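Local coordinates for tail spike protein (Acinetobacter phage vB_AbaP_AS12, PDB 6EU4) that probably recognises and degrades the capsular polysaccharide of its Acinetobacter baumannii host, as a trimeric spike on the phage tail, at residues 207-219 and 229-243. Residues are numbered along the deposited sequence; the frame is centred on the assembly and turned at random.
Sequences KGIGLYAPLIALS and TFEGIKSVDAWMCTW
I216 and W243 meet inside the coil: I216 CD1 comes in at the edge of the indole, 3.7 Å from W243 CZ2, while its CG1 lies 3.5 Å from A238 CB. CG1 of I216 stands between its backbone N and carbonyl carbon (chi1 51°), which turns CD1 toward the ring; the small methyl of A238 admits the bulky isoleucine beside it. L211 and I233 continue this inner row of aliphatic side chains.

On the other face, A217 sets its methyl over the W239 indole in a CH-pi contact, CB 3.4 Å from the centroid of the five-membered ring. Alanine suits the place because its single methyl can lie flat over the ring face, offset toward the rim. L218 borders the six-membered ring, CD1 3.8 Å from W239 CH2.

Toward the polar edge, the extended K234 chain passes Y212 and crosses I209 at about a right angle, CD 3.9 Å from I209 CD1. K234 NZ then forms a salt bridge with E231 OE1 (2.8 Å), while R253 takes E231 OE2. Between strands 211-212 and 215-217, S235 OG donates to A213 O, and P214 O accepts from both V236 N and D237 N.

The segments run parallel, one rung apart, as successive coils of a right-handed beta-helix. Strand 175-179 precedes them and 253-257 follows, while W239 meets W277 of the second subunit.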
ATOM      1  N   LYS A 207      10.214   9.127  35.124  1.00 16.48           N
ATOM      2  CA  LYS A 207       9.841   9.890  33.947  1.00 17.78           C
ATOM      3  C   LYS A 207       8.337   9.795  33.742  1.00 18.41           C
ATOM      4  O   LYS A 207       7.675   8.905  34.280  1.00 19.81           O
ATOM      5  CB  LYS A 207      10.545   9.382  32.694  1.00 20.55           C
ATOM      6  CG  LYS A 207      12.031   9.121  32.849  1.00 24.35           C
ATOM      7  CD  LYS A 207      12.768  10.380  33.080  1.00 22.61           C
ATOM      8  CE  LYS A 207      14.239  10.234  32.673  1.00 24.39           C
ATOM      9  NZ  LYS A 207      14.985   9.350  33.597  1.00 24.42           N
ATOM     10  N   GLY A 208       7.822  10.694  32.898  1.00 18.32           N
ATOM     11  CA  GLY A 208       6.410  10.734  32.591  1.00 18.08           C
ATOM     12  C   GLY A 208       6.100  10.546  31.117  1.00 15.11           C
ATOM     13  O   GLY A 208       6.780   9.795  30.417  1.00 14.72           O
ATOM     14  N   ILE A 209       5.077  11.242  30.645  1.00 15.94           N
ATOM     15  CA  ILE A 209       4.596  11.164  29.271  1.00 14.01           C
ATOM     16  C   ILE A 209       5.253  12.269  28.472  1.00 14.66           C
ATOM     17  O   ILE A 209       5.355  13.400  28.941  1.00 14.94           O
ATOM     18  CB  ILE A 209       3.063  11.316  29.232  1.00 13.06           C
ATOM     19  CG1 ILE A 209       2.382  10.245  30.072  1.00 16.19           C
ATOM     20  CG2 ILE A 209       2.535  11.289  27.788  1.00 12.25           C
ATOM     21  CD1 ILE A 209       0.942  10.640  30.482  1.00 19.16           C
ATOM     22  N   GLY A 210       5.686  11.961  27.255  1.00 13.14           N
ATOM     23  CA  GLY A 210       6.198  13.004  26.406  1.00 14.37           C
ATOM     24  C   GLY A 210       5.135  13.983  25.934  1.00 14.34           C
ATOM     25  O   GLY A 210       5.101  15.153  26.337  1.00 15.05           O
ATOM     26  N   LEU A 211       4.243  13.493  25.083  1.00 12.40           N
ATOM     27  CA  LEU A 211       3.107  14.263  24.586  1.00 11.68           C
ATOM     28  C   LEU A 211       1.833  13.561  25.021  1.00 13.59           C
ATOM     29  O   LEU A 211       1.548  12.450  24.559  1.00 13.44           O
ATOM     30  CB  LEU A 211       3.170  14.393  23.067  1.00 13.76           C
ATOM     31  CG  LEU A 211       1.940  15.025  22.413  1.00 14.64           C
ATOM     32  CD1 LEU A 211       1.743  16.471  22.855  1.00 16.49           C
ATOM     33  CD2 LEU A 211       2.003  14.926  20.883  1.00 16.54           C
ATOM     34  N   TYR A 212       1.070  14.205  25.905  1.00 13.07           N
ATOM     35  CA  TYR A 212      -0.246  13.722  26.302  1.00 13.01           C
ATOM     36  C   TYR A 212      -1.261  14.511  25.483  1.00 12.86           C
ATOM     37  O   TYR A 212      -1.475  15.705  25.715  1.00 14.49           O
ATOM     38  CB  TYR A 212      -0.493  13.868  27.799  1.00 13.95           C
ATOM     39  CG  TYR A 212      -1.819  13.268  28.210  1.00 15.20           C
ATOM     40  CD1 TYR A 212      -2.160  11.982  27.825  1.00 17.05           C
ATOM     41  CD2 TYR A 212      -2.748  13.996  28.939  1.00 14.76           C
ATOM     42  CE1 TYR A 212      -3.372  11.424  28.170  1.00 18.74           C
ATOM     43  CE2 TYR A 212      -3.970  13.445  29.293  1.00 17.52           C
ATOM     44  CZ  TYR A 212      -4.276  12.158  28.903  1.00 20.19           C
ATOM     45  OH  TYR A 212      -5.486  11.588  29.247  1.00 18.12           O
ATOM     46  N   ALA A 213      -1.864  13.845  24.518  1.00 13.11           N
ATOM     47  CA  ALA A 213      -2.749  14.486  23.544  1.00 15.04           C
ATOM     48  C   ALA A 213      -4.038  13.685  23.482  1.00 12.41           C
ATOM     49  O   ALA A 213      -4.317  12.997  22.491  1.00 13.87           O
ATOM     50  CB  ALA A 213      -2.073  14.576  22.178  1.00 16.28           C
ATOM     51  N   PRO A 214      -4.851  13.749  24.536  1.00 12.95           N
ATOM     52  CA  PRO A 214      -5.962  12.792  24.639  1.00 15.09           C
ATOM     53  C   PRO A 214      -6.980  12.945  23.518  1.00 14.47           C
ATOM     54  O   PRO A 214      -7.408  11.938  22.939  1.00 14.21           O
ATOM     55  CB  PRO A 214      -6.566  13.091  26.016  1.00 15.80           C
ATOM     56  CG  PRO A 214      -6.045  14.461  26.403  1.00 13.45           C
ATOM     57  CD  PRO A 214      -4.684  14.551  25.756  1.00 14.32           C
ATOM     58  N   LEU A 215      -7.374  14.176  23.196  1.00 12.33           N
ATOM     59  CA  LEU A 215      -8.442  14.464  22.231  1.00 12.40           C
ATOM     60  C   LEU A 215      -7.858  15.401  21.172  1.00 12.91           C
ATOM     61  O   LEU A 215      -7.695  16.598  21.431  1.00 13.13           O
ATOM     62  CB  LEU A 215      -9.657  15.096  22.925  1.00 12.98           C
ATOM     63  CG  LEU A 215     -10.189  14.399  24.186  1.00 15.12           C
ATOM     64  CD1 LEU A 215     -11.322  15.203  24.818  1.00 16.09           C
ATOM     65  CD2 LEU A 215     -10.660  12.985  23.875  1.00 15.50           C
ATOM     66  N   ILE A 216      -7.546  14.868  19.988  1.00 11.96           N
ATOM     67  CA  ILE A 216      -6.902  15.651  18.932  1.00 13.95           C
ATOM     68  C   ILE A 216      -7.540  15.325  17.593  1.00 13.51           C
ATOM     69  O   ILE A 216      -8.070  14.228  17.376  1.00 13.66           O
ATOM     70  CB  ILE A 216      -5.371  15.410  18.848  1.00 11.64           C
ATOM     71  CG1 ILE A 216      -5.066  13.914  18.777  1.00 13.18           C
ATOM     72  CG2 ILE A 216      -4.671  16.064  20.028  1.00 12.89           C
ATOM     73  CD1 ILE A 216      -3.605  13.592  18.491  1.00 14.92           C
ATOM     74  N   ALA A 217      -7.498  16.300  16.692  1.00 14.44           N
ATOM     75  CA  ALA A 217      -8.081  16.105  15.375  1.00 12.31           C
ATOM     76  C   ALA A 217      -7.439  17.059  14.388  1.00 13.30           C
ATOM     77  O   ALA A 217      -6.961  18.137  14.755  1.00 13.87           O
ATOM     78  CB  ALA A 217      -9.593  16.353  15.377  1.00 12.39           C
ATOM     79  N   LEU A 218      -7.507  16.673  13.122  1.00 11.64           N
ATOM     80  CA  LEU A 218      -7.313  17.601  12.013  1.00 11.78           C
ATOM     81  C   LEU A 218      -5.972  18.332  12.109  1.00 14.13           C
ATOM     82  O   LEU A 218      -5.903  19.559  12.010  1.00 13.43           O
ATOM     83  CB  LEU A 218      -8.471  18.596  11.961  1.00 12.23           C
ATOM     84  CG  LEU A 218      -9.848  17.972  11.770  1.00 14.82           C
ATOM     85  CD1 LEU A 218     -10.916  18.988  12.174  1.00 17.87           C
ATOM     86  CD2 LEU A 218     -10.073  17.511  10.343  1.00 14.58           C
ATOM     87  N   SER A 219      -4.894  17.566  12.311  1.00 14.52           N
ATOM     88  CA  SER A 219      -3.607  18.150  12.681  1.00 14.05           C
ATOM     89  C   SER A 219      -2.478  17.446  11.953  1.00 12.01           C
ATOM     90  O   SER A 219      -2.626  16.315  11.467  1.00 12.45           O
ATOM     91  CB  SER A 219      -3.343  18.055  14.184  1.00 12.07           C
ATOM     92  OG  SER A 219      -4.221  18.886  14.920  1.00 14.20           O
ATOM     93  N   THR A 229      11.402   9.296  28.207  1.00 14.78           N
ATOM     94  CA  THR A 229      10.047   9.216  28.731  1.00 15.31           C
ATOM     95  C   THR A 229       9.727   7.804  29.195  1.00 15.76           C
ATOM     96  O   THR A 229      10.388   6.834  28.826  1.00 15.65           O
ATOM     97  CB  THR A 229       8.982   9.597  27.675  1.00 17.55           C
ATOM     98  OG1 THR A 229       8.910   8.589  26.646  1.00 17.76           O
ATOM     99  CG2 THR A 229       9.279  10.955  27.077  1.00 18.88           C
ATOM    100  N   PHE A 230       8.658   7.716  29.985  1.00 14.86           N
ATOM    101  CA  PHE A 230       8.036   6.445  30.339  1.00 15.26           C
ATOM    102  C   PHE A 230       7.057   6.015  29.255  1.00 14.77           C
ATOM    103  O   PHE A 230       7.056   4.853  28.817  1.00 13.14           O
ATOM    104  CB  PHE A 230       7.328   6.603  31.688  1.00 16.58           C
ATOM    105  CG  PHE A 230       6.591   5.383  32.157  1.00 16.84           C
ATOM    106  CD1 PHE A 230       7.283   4.260  32.571  1.00 19.48           C
ATOM    107  CD2 PHE A 230       5.213   5.384  32.253  1.00 20.15           C
ATOM    108  CE1 PHE A 230       6.602   3.143  33.044  1.00 20.40           C
ATOM    109  CE2 PHE A 230       4.529   4.267  32.721  1.00 19.38           C
ATOM    110  CZ  PHE A 230       5.223   3.155  33.105  1.00 18.71           C
ATOM    111  N   GLU A 231       6.227   6.956  28.804  1.00 13.06           N
ATOM    112  CA  GLU A 231       5.321   6.764  27.674  1.00 12.09           C
ATOM    113  C   GLU A 231       5.566   7.914  26.716  1.00 13.08           C
ATOM    114  O   GLU A 231       5.670   9.064  27.150  1.00 13.64           O
ATOM    115  CB  GLU A 231       3.860   6.723  28.156  1.00 14.34           C
ATOM    116  CG  GLU A 231       3.553   5.492  28.959  1.00 15.27           C
ATOM    117  CD  GLU A 231       2.261   5.563  29.782  1.00 17.98           C
ATOM    118  OE1 GLU A 231       1.617   6.633  29.853  1.00 17.65           O
ATOM    119  OE2 GLU A 231       1.907   4.533  30.391  1.00 17.03           O
ATOM    120  N   GLY A 232       5.686   7.614  25.424  1.00 12.51           N
ATOM    121  CA  GLY A 232       6.099   8.636  24.483  1.00 14.36           C
ATOM    122  C   GLY A 232       4.992   9.584  24.067  1.00 14.93           C
ATOM    123  O   GLY A 232       4.989  10.761  24.444  1.00 14.16           O
ATOM    124  N   ILE A 233       4.076   9.067  23.252  1.00 12.29           N
ATOM    125  CA  ILE A 233       2.924   9.801  22.739  1.00 12.08           C
ATOM    126  C   ILE A 233       1.674   9.018  23.139  1.00 12.73           C
ATOM    127  O   ILE A 233       1.592   7.804  22.912  1.00 12.98           O
ATOM    128  CB  ILE A 233       3.018   9.994  21.215  1.00 13.48           C
ATOM    129  CG1 ILE A 233       4.241  10.867  20.874  1.00 16.23           C
ATOM    130  CG2 ILE A 233       1.724  10.627  20.670  1.00 13.94           C
ATOM    131  CD1 ILE A 233       4.564  10.916  19.423  1.00 18.42           C
ATOM    132  N   LYS A 234       0.716   9.705  23.758  1.00 13.54           N
ATOM    133  CA  LYS A 234      -0.425   9.051  24.385  1.00 12.35           C
ATOM    134  C   LYS A 234      -1.712   9.807  24.075  1.00 14.45           C
ATOM    135  O   LYS A 234      -1.823  10.991  24.396  1.00 14.39           O
ATOM    136  CB  LYS A 234      -0.197   8.980  25.885  1.00 13.04           C
ATOM    137  CG  LYS A 234      -1.218   8.182  26.630  1.00 13.65           C
ATOM    138  CD  LYS A 234      -0.790   8.027  28.081  1.00 15.99           C
ATOM    139  CE  LYS A 234      -1.599   6.966  28.782  1.00 16.44           C
ATOM    140  NZ  LYS A 234      -1.126   6.784  30.207  1.00 16.95           N
ATOM    141  N   SER A 235      -2.692   9.109  23.501  1.00 12.29           N
ATOM    142  CA  SER A 235      -3.925   9.723  23.033  1.00 12.06           C
ATOM    143  C   SER A 235      -5.089   8.774  23.298  1.00 12.93           C
ATOM    144  O   SER A 235      -4.906   7.560  23.449  1.00 11.62           O
ATOM    145  CB  SER A 235      -3.806  10.065  21.538  1.00 11.18           C
ATOM    146  OG  SER A 235      -4.966  10.693  21.017  1.00 12.76           O
ATOM    147  N   VAL A 236      -6.293   9.347  23.338  1.00 13.20           N
ATOM    148  CA  VAL A 236      -7.543   8.611  23.553  1.00 12.47           C
ATOM    149  C   VAL A 236      -8.397   8.568  22.288  1.00 14.15           C
ATOM    150  O   VAL A 236      -8.950   7.521  21.928  1.00 13.20           O
ATOM    151  CB  VAL A 236      -8.348   9.235  24.714  1.00 13.88           C
ATOM    152  CG1 VAL A 236      -9.701   8.583  24.843  1.00 13.71           C
ATOM    153  CG2 VAL A 236      -7.592   9.149  26.042  1.00 12.59           C
ATOM    154  N   ASP A 237      -8.574   9.720  21.643  1.00 12.90           N
ATOM    155  CA  ASP A 237      -9.471   9.879  20.500  1.00 13.54           C
ATOM    156  C   ASP A 237      -8.769  10.871  19.583  1.00 13.74           C
ATOM    157  O   ASP A 237      -8.723  12.071  19.880  1.00 13.45           O
ATOM    158  CB  ASP A 237     -10.849  10.377  20.939  1.00 14.61           C
ATOM    159  CG  ASP A 237     -11.855  10.496  19.786  1.00 18.44           C
ATOM    160  OD1 ASP A 237     -11.470  10.694  18.620  1.00 17.05           O
ATOM    161  OD2 ASP A 237     -13.072  10.431  20.075  1.00 20.01           O
ATOM    162  N   ALA A 238      -8.192  10.352  18.505  1.00 11.48           N
ATOM    163  CA  ALA A 238      -7.495  11.120  17.486  1.00 11.11           C
ATOM    164  C   ALA A 238      -8.137  10.809  16.146  1.00 14.42           C
ATOM    165  O   ALA A 238      -8.382   9.638  15.827  1.00 12.27           O
ATOM    166  CB  ALA A 238      -5.998  10.762  17.463  1.00 11.52           C
ATOM    167  N   TRP A 239      -8.420  11.841  15.366  1.00 12.96           N
ATOM    168  CA  TRP A 239      -8.935  11.595  14.027  1.00 11.49           C
ATOM    169  C   TRP A 239      -8.390  12.608  13.036  1.00 12.57           C
ATOM    170  O   TRP A 239      -8.146  13.774  13.367  1.00 12.83           O
ATOM    171  CB  TRP A 239     -10.461  11.569  14.025  1.00 14.82           C
ATOM    172  CG  TRP A 239     -11.175  12.780  14.571  1.00 14.41           C
ATOM    173  CD1 TRP A 239     -11.391  13.101  15.897  1.00 15.87           C
ATOM    174  CD2 TRP A 239     -11.792  13.807  13.806  1.00 13.92           C
ATOM    175  NE1 TRP A 239     -12.113  14.259  15.986  1.00 16.75           N
ATOM    176  CE2 TRP A 239     -12.370  14.717  14.717  1.00 16.73           C
ATOM    177  CE3 TRP A 239     -11.921  14.046  12.430  1.00 18.35           C
ATOM    178  CZ2 TRP A 239     -13.049  15.855  14.299  1.00 17.41           C
ATOM    179  CZ3 TRP A 239     -12.609  15.169  12.019  1.00 18.86           C
ATOM    180  CH2 TRP A 239     -13.166  16.057  12.956  1.00 18.93           C
HETATM  181  N   MSE A 240      -8.161  12.136  11.816  1.00 11.80           N
HETATM  182  CA  MSE A 240      -7.635  12.993  10.763  1.00 11.29           C
HETATM  183  C   MSE A 240      -6.353  13.701  11.208  1.00 12.17           C
HETATM  184  O   MSE A 240      -6.259  14.937  11.178  1.00 11.85           O
HETATM  185  CB  MSE A 240      -8.686  14.014  10.312  1.00 12.14           C
HETATM  186  CG  MSE A 240      -9.754  13.416   9.446  1.00 14.27           C
HETATM  187 SE   MSE A 240      -9.017  13.082   7.639  0.91 14.77          SE
HETATM  188  CE  MSE A 240     -10.476  11.986   6.965  1.00 18.86           C
ATOM    189  N   CYS A 241      -5.349  12.906  11.596  1.00 11.79           N
ATOM    190  CA  CYS A 241      -4.031  13.436  11.921  1.00 11.72           C
ATOM    191  C   CYS A 241      -2.977  12.671  11.144  1.00 13.93           C
ATOM    192  O   CYS A 241      -3.101  11.455  10.943  1.00 12.37           O
ATOM    193  CB  CYS A 241      -3.710  13.344  13.413  1.00 11.76           C
ATOM    194  SG  CYS A 241      -4.790  14.298  14.502  1.00 15.73           S
ATOM    195  N   THR A 242      -1.952  13.391  10.693  1.00 10.62           N
ATOM    196  CA  THR A 242      -0.789  12.761  10.089  1.00 10.19           C
ATOM    197  C   THR A 242       0.436  13.004  10.952  1.00 10.74           C
ATOM    198  O   THR A 242       0.569  14.041  11.615  1.00 12.45           O
ATOM    199  CB  THR A 242      -0.523  13.266   8.668  1.00 12.28           C
ATOM    200  OG1 THR A 242      -0.162  14.647   8.710  1.00 13.48           O
ATOM    201  CG2 THR A 242      -1.753  13.089   7.785  1.00 11.62           C
ATOM    202  N   TRP A 243       1.317  12.006  10.937  1.00 10.34           N
ATOM    203  CA  TRP A 243       2.525  11.957  11.747  1.00 10.67           C
ATOM    204  C   TRP A 243       3.653  11.567  10.807  1.00 11.01           C
ATOM    205  O   TRP A 243       3.618  10.478  10.228  1.00 13.40           O
ATOM    206  CB  TRP A 243       2.405  10.923  12.877  1.00 11.25           C
ATOM    207  CG  TRP A 243       1.150  11.052  13.736  1.00 11.47           C
ATOM    208  CD1 TRP A 243      -0.107  10.627  13.406  1.00 12.85           C
ATOM    209  CD2 TRP A 243       1.041  11.636  15.044  1.00 12.59           C
ATOM    210  NE1 TRP A 243      -0.990  10.917  14.418  1.00 14.54           N
ATOM    211  CE2 TRP A 243      -0.316  11.539  15.433  1.00 12.24           C
ATOM    212  CE3 TRP A 243       1.948  12.230  15.919  1.00 11.33           C
ATOM    213  CZ2 TRP A 243      -0.777  12.021  16.652  1.00 13.33           C
ATOM    214  CZ3 TRP A 243       1.485  12.698  17.138  1.00 12.70           C
ATOM    215  CH2 TRP A 243       0.136  12.588  17.490  1.00 14.05           C
TER